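Local atomic coordinates of endoglucanase (Clostridium thermocellum, PDB entry 2YIK), a protein that probably cleaves internal beta-1,4-glucosidic bonds of cellulose, as a family 9 glycoside hydrolase from a cellulose-degrading bacterium. Residues Val110-Phe114 against Tyr160-Tyr164; His182-Asp188 against Asp267-Tyr272. All coordinates share one frame; numbering follows the deposited sequence.

Interaction 1 of 2, residues Val110-Phe114 against Tyr160-Tyr164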
loop_
_atom_site.group_PDB
_atom_site.type_symbol
_atom_site.label_atom_id
_atom_site.label_comp_id
_atom_site.label_asym_id
_atom_site.label_seq_id
_atom_site.Cartn_x
_atom_site.Cartn_y
_atom_site.Cartn_z
ATOM N N VAL A 110 16.001 -1.217 -12.593
ATOM C CA VAL A 110 14.905 -0.705 -11.774
ATOM C C VAL A 110 13.642 -1.499 -12.107
ATOM O O VAL A 110 12.525 -0.978 -12.078
ATOM C CB VAL A 110 14.650 0.812 -11.996
ATOM C CG1 VAL A 110 15.818 1.621 -11.451
ATOM C CG2 VAL A 110 14.437 1.103 -13.459
ATOM N N SER A 111 13.843 -2.778 -12.412
ATOM C CA SER A 111 12.754 -3.680 -12.746
ATOM C C SER A 111 12.165 -4.303 -11.484
ATOM O O SER A 111 12.770 -4.267 -10.409
ATOM C CB SER A 111 13.251 -4.799 -13.665
ATOM O OG SER A 111 14.038 -5.736 -12.945
ATOM N N GLY A 112 10.975 -4.874 -11.630
ATOM C CA GLY A 112 10.317 -5.515 -10.508
ATOM C C GLY A 112 9.153 -4.721 -9.957
ATOM O O GLY A 112 8.716 -3.740 -10.554
ATOM N N GLY A 113 8.645 -5.146 -8.809
ATOM C CA GLY A 113 7.529 -4.433 -8.224
ATOM C C GLY A 113 6.211 -4.681 -8.938
ATOM O O GLY A 113 6.044 -5.681 -9.645
ATOM N N PHE A 114 5.290 -3.733 -8.795
ATOM C CA PHE A 114 3.953 -3.874 -9.357
ATOM C C PHE A 114 3.468 -2.681 -10.168
ATOM O O PHE A 114 3.815 -1.543 -9.856
ATOM C CB PHE A 114 2.961 -4.098 -8.208
ATOM C CG PHE A 114 3.267 -5.306 -7.358
ATOM C CD1 PHE A 114 4.284 -5.269 -6.410
ATOM C CD2 PHE A 114 2.528 -6.478 -7.502
ATOM C CE1 PHE A 114 4.562 -6.382 -5.614
ATOM C CE2 PHE A 114 2.793 -7.599 -6.713
ATOM C CZ PHE A 114 3.812 -7.552 -5.766
ATOM N N TYR A 160 8.260 -9.317 -3.149
ATOM C CA TYR A 160 8.337 -8.708 -4.466
ATOM C C TYR A 160 8.294 -7.182 -4.374
ATOM O O TYR A 160 8.977 -6.500 -5.141
ATOM C CB TYR A 160 7.208 -9.218 -5.369
ATOM C CG TYR A 160 7.594 -9.267 -6.839
ATOM C CD1 TYR A 160 8.502 -10.221 -7.309
ATOM C CD2 TYR A 160 7.061 -8.357 -7.754
ATOM C CE1 TYR A 160 8.871 -10.270 -8.650
ATOM C CE2 TYR A 160 7.420 -8.398 -9.099
ATOM C CZ TYR A 160 8.329 -9.355 -9.541
ATOM O OH TYR A 160 8.706 -9.393 -10.866
ATOM N N PHE A 161 7.496 -6.646 -3.448
ATOM C CA PHE A 161 7.405 -5.189 -3.256
ATOM C C PHE A 161 8.729 -4.650 -2.722
ATOM O O PHE A 161 9.354 -3.779 -3.315
ATOM C CB PHE A 161 6.343 -4.807 -2.211
ATOM C CG PHE A 161 4.982 -4.506 -2.775
ATOM C CD1 PHE A 161 4.764 -3.389 -3.582
ATOM C CD2 PHE A 161 3.900 -5.309 -2.440
ATOM C CE1 PHE A 161 3.478 -3.082 -4.040
ATOM C CE2 PHE A 161 2.621 -5.015 -2.889
ATOM C CZ PHE A 161 2.405 -3.898 -3.692
ATOM N N ASN A 162 9.134 -5.182 -1.575
ATOM C CA ASN A 162 10.342 -4.733 -0.910
ATOM C C ASN A 162 11.677 -5.034 -1.600
ATOM O O ASN A 162 12.637 -4.284 -1.423
ATOM C CB ASN A 162 10.339 -5.244 0.533
ATOM C CG ASN A 162 9.199 -4.648 1.351
ATOM O OD1 ASN A 162 8.181 -5.304 1.611
ATOM N ND2 ASN A 162 9.359 -3.390 1.749
ATOM N N ASP A 163 11.758 -6.113 -2.373
ATOM C CA ASP A 163 13.012 -6.393 -3.067
ATOM C C ASP A 163 13.172 -5.342 -4.160
ATOM O O ASP A 163 14.286 -4.963 -4.521
ATOM C CB ASP A 163 13.018 -7.802 -3.674
ATOM C CG ASP A 163 13.053 -8.891 -2.614
ATOM O OD1 ASP A 163 13.483 -8.602 -1.483
ATOM O OD2 ASP A 163 12.664 -10.039 -2.912
ATOM N N TYR A 164 12.036 -4.869 -4.674
ATOM C CA TYR A 164 12.021 -3.841 -5.705
ATOM C C TYR A 164 12.541 -2.540 -5.087
ATOM O O TYR A 164 13.400 -1.877 -5.666
ATOM C CB TYR A 164 10.591 -3.666 -6.239
ATOM C CG TYR A 164 10.329 -2.412 -7.052
ATOM C CD1 TYR A 164 11.038 -2.140 -8.222
ATOM C CD2 TYR A 164 9.323 -1.523 -6.671
ATOM C CE1 TYR A 164 10.744 -1.012 -8.998
ATOM C CE2 TYR A 164 9.020 -0.398 -7.429
ATOM C CZ TYR A 164 9.731 -0.144 -8.593
ATOM O OH TYR A 164 9.425 0.974 -9.345
HETATM O O HOH W 1 10.505 -7.198 -7.306
#

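Interaction 2 of 2, residues His182-Asp188 against Asp267-Tyr272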
loop_
_atom_site.group_PDB
_atom_site.type_symbol
_atom_site.label_atom_id
_atom_site.label_comp_id
_atom_site.label_asym_id
_atom_site.label_seq_id
_atom_site.Cartn_x
_atom_site.Cartn_y
_atom_site.Cartn_z
ATOM N N HIS A 182 12.070 6.008 -7.578
ATOM C CA HIS A 182 10.712 5.901 -7.069
ATOM C C HIS A 182 9.651 5.687 -8.142
ATOM O O HIS A 182 8.506 5.389 -7.822
ATOM C CB HIS A 182 10.357 7.168 -6.289
ATOM C CG HIS A 182 10.262 8.391 -7.142
ATOM N ND1 HIS A 182 11.359 9.170 -7.466
ATOM C CD2 HIS A 182 9.207 8.962 -7.767
ATOM C CE1 HIS A 182 10.978 10.162 -8.247
ATOM N NE2 HIS A 182 9.674 10.059 -8.447
ATOM N N GLN A 183 10.021 5.832 -9.407
ATOM C CA GLN A 183 9.041 5.674 -10.481
ATOM C C GLN A 183 9.668 5.218 -11.799
ATOM O O GLN A 183 10.741 5.679 -12.191
ATOM C CB GLN A 183 8.300 7.005 -10.692
ATOM C CG GLN A 183 7.207 7.013 -11.754
ATOM C CD GLN A 183 6.552 8.384 -11.897
ATOM O OE1 GLN A 183 6.232 9.044 -10.900
ATOM N NE2 GLN A 183 6.337 8.815 -13.139
ATOM N N VAL A 184 8.991 4.295 -12.465
ATOM C CA VAL A 184 9.438 3.794 -13.754
ATOM C C VAL A 184 8.214 3.941 -14.650
ATOM O O VAL A 184 7.147 3.398 -14.364
ATOM C CB VAL A 184 9.874 2.310 -13.677
ATOM C CG1 VAL A 184 10.323 1.835 -15.049
ATOM C CG2 VAL A 184 11.012 2.146 -12.660
ATOM N N GLY A 185 8.363 4.700 -15.727
ATOM C CA GLY A 185 7.236 4.920 -16.610
ATOM C C GLY A 185 6.709 6.328 -16.401
ATOM O O GLY A 185 7.186 7.046 -15.525
ATOM N N ASP A 186 5.707 6.699 -17.192
ATOM C CA ASP A 186 5.106 8.031 -17.151
ATOM C C ASP A 186 3.640 7.921 -17.569
ATOM O O ASP A 186 3.338 7.399 -18.640
ATOM C CB ASP A 186 5.855 8.938 -18.137
ATOM C CG ASP A 186 5.387 10.381 -18.098
ATOM O OD1 ASP A 186 4.318 10.663 -17.523
ATOM O OD2 ASP A 186 6.096 11.241 -18.661
ATOM N N GLY A 187 2.729 8.408 -16.735
ATOM C CA GLY A 187 1.322 8.330 -17.084
ATOM C C GLY A 187 1.029 8.939 -18.448
ATOM O O GLY A 187 0.222 8.418 -19.215
ATOM N N ASP A 188 1.705 10.038 -18.759
ATOM C CA ASP A 188 1.501 10.722 -20.030
ATOM C C ASP A 188 1.800 9.843 -21.229
ATOM O O ASP A 188 1.201 10.007 -22.294
ATOM C CB ASP A 188 2.370 11.976 -20.106
ATOM C CG ASP A 188 1.932 13.044 -19.134
ATOM O OD1 ASP A 188 0.931 12.829 -18.410
ATOM O OD2 ASP A 188 2.593 14.103 -19.104
ATOM N N ASP A 267 8.455 16.042 -11.356
ATOM C CA ASP A 267 9.546 15.102 -11.151
ATOM C C ASP A 267 9.045 13.684 -11.112
ATOM O O ASP A 267 9.614 12.800 -10.458
ATOM C CB ASP A 267 10.318 15.455 -9.889
ATOM C CG ASP A 267 10.868 16.875 -9.931
ATOM O OD1 ASP A 267 11.323 17.296 -11.015
ATOM O OD2 ASP A 267 10.858 17.569 -8.892
ATOM N N GLY A 268 7.938 13.489 -11.829
ATOM C CA GLY A 268 7.353 12.157 -11.958
ATOM C C GLY A 268 5.891 11.837 -11.739
ATOM O O GLY A 268 5.282 11.282 -12.693
ATOM N N PRO A 269 5.207 12.308 -10.695
ATOM C CA PRO A 269 3.858 11.774 -10.807
ATOM C C PRO A 269 2.751 12.573 -11.430
ATOM O O PRO A 269 1.607 11.984 -11.656
ATOM C CB PRO A 269 3.535 11.435 -9.395
ATOM C CG PRO A 269 4.197 12.502 -8.557
ATOM C CD PRO A 269 5.459 12.956 -9.399
ATOM N N LYS A 270 3.171 13.768 -11.910
ATOM C CA LYS A 270 2.475 14.973 -12.333
ATOM C C LYS A 270 1.030 14.928 -11.886
ATOM O O LYS A 270 0.882 15.422 -10.714
ATOM C CB LYS A 270 2.758 15.497 -13.862
ATOM C CG LYS A 270 3.913 14.815 -14.609
ATOM C CD LYS A 270 3.326 14.347 -15.928
ATOM C CE LYS A 270 4.386 13.662 -16.767
ATOM N NZ LYS A 270 5.670 14.409 -16.783
ATOM N N GLY A 271 -0.052 14.649 -12.641
ATOM C CA GLY A 271 -1.275 14.814 -11.936
ATOM C C GLY A 271 -1.878 13.520 -11.447
ATOM O O GLY A 271 -2.994 13.504 -10.910
ATOM N N TYR A 272 -1.144 12.427 -11.599
ATOM C CA TYR A 272 -1.641 11.112 -11.229
ATOM C C TYR A 272 -1.649 10.846 -9.733
ATOM O O TYR A 272 -2.603 10.271 -9.204
ATOM C CB TYR A 272 -0.829 10.056 -11.984
ATOM C CG TYR A 272 -0.822 10.311 -13.473
ATOM C CD1 TYR A 272 -1.967 10.090 -14.238
ATOM C CD2 TYR A 272 0.296 10.863 -14.105
ATOM C CE1 TYR A 272 -2.010 10.417 -15.591
ATOM C CE2 TYR A 272 0.265 11.195 -15.459
ATOM C CZ TYR A 272 -0.896 10.971 -16.194
ATOM O OH TYR A 272 -0.957 11.315 -17.528
HETATM O O HOH W 2 3.754 10.331 -14.932
#

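Interaction 1 of 2, residues Val110-Phe114 against Tyr160-Tyr164
The irregular loop V110-F114 passes across one side of helix 151-167, coming closest where the CA of G113 lies 5.0 Å from the CA of F161. A water joins the two backbones: it accepts from G113 N and donates to Y160 O at 2.7 Å. The same water sits over the centre of one face of the Y160 ring. Y164, with CG anti to its backbone N (chi1 165°), lays a ring face against the glycines, and G113 CA makes a CH-pi contact 4.0 Å from the ring centroid. There is no side chain at G113 to hold the ring off. The Y160 ring meets G113 O at its edge, with CE2 3.1 Å from that oxygen, while its hydroxyl bonds to C56 O. Over one face of F114 stands F161, whose CE1 is 3.3 Å from F114 CD1 with the rings inclined at 32°; over the opposite face comes the edge of Y160, T-shaped, with the planes at 81°. K122 binds the carbonyl oxygens of both V110 and G112. F114, Y160 and F161 form a buried aromatic cluster joining a glycine-containing loop to a helix of the family 9 catalytic domain, an (alpha/alpha)6 barrel.

Interaction 2 of 2, residues His182-Asp188 against Asp267-Tyr272
A classic beta bulge, in which H182 and Q183 both face W207, lies near the end of strand 177-184 and meets the loop D267-Y272 that leads toward helix 279-293. Q183 runs straight out from the chain (chi1 -178°, CG opposite the backbone N). Q183 NE2 donates to G268 O at 2.7 Å, approaching from above the carbonyl plane, and to G185 O at 3.1 Å along an almost straight N-H path of 179°. Both acceptors lie in the plane of the amide, which fixes its rotation. G268 O also receives a bond from a water that accepts from G187 N. H182 adds a weak bond from NE2 to D267 O. Farther along, D186 N-caps helix 187-190 by accepting from D188 N. The Y272 ring presents a face to G187 CA, which is 3.5 Å from Y272 CE2, and the Y272 hydroxyl donates to D188 OD1 at 2.6 Å. K270 CE lies 3.1 Å from D186 OD1 and 3.0 Å from D188 OD2, but the salt bridges of K270 NZ are long, 3.7 Å to D186 OD2 and 3.9 Å to D188 OD2. The charge pairing is probably weak, whereas the short hydroxyl bond would help stabilise D188 as a carboxylate.

Overall arrangement
Both segments of interaction 1 precede those of interaction 2 along the chain, and the centres of the two contacts are about 17 Å apart within the family 9 catalytic domain. They meet at V184, whose CG2 packs 3.5 Å from V110 O and also touches Y164 OH. Strand 177-184 thus lies between the two loops, and strand 122-123 adds a second connection: K122 pairs with V184, while F123 touches Q183 and P269. Interaction 1 approaches the zinc site, about 8 Å from G112; interaction 2 brings the Y272 side chain to about 10 Å from that of H451. V184 and strand 122-123 thereby tie the zinc-side loop to a loop lying near the predicted active-site histidine.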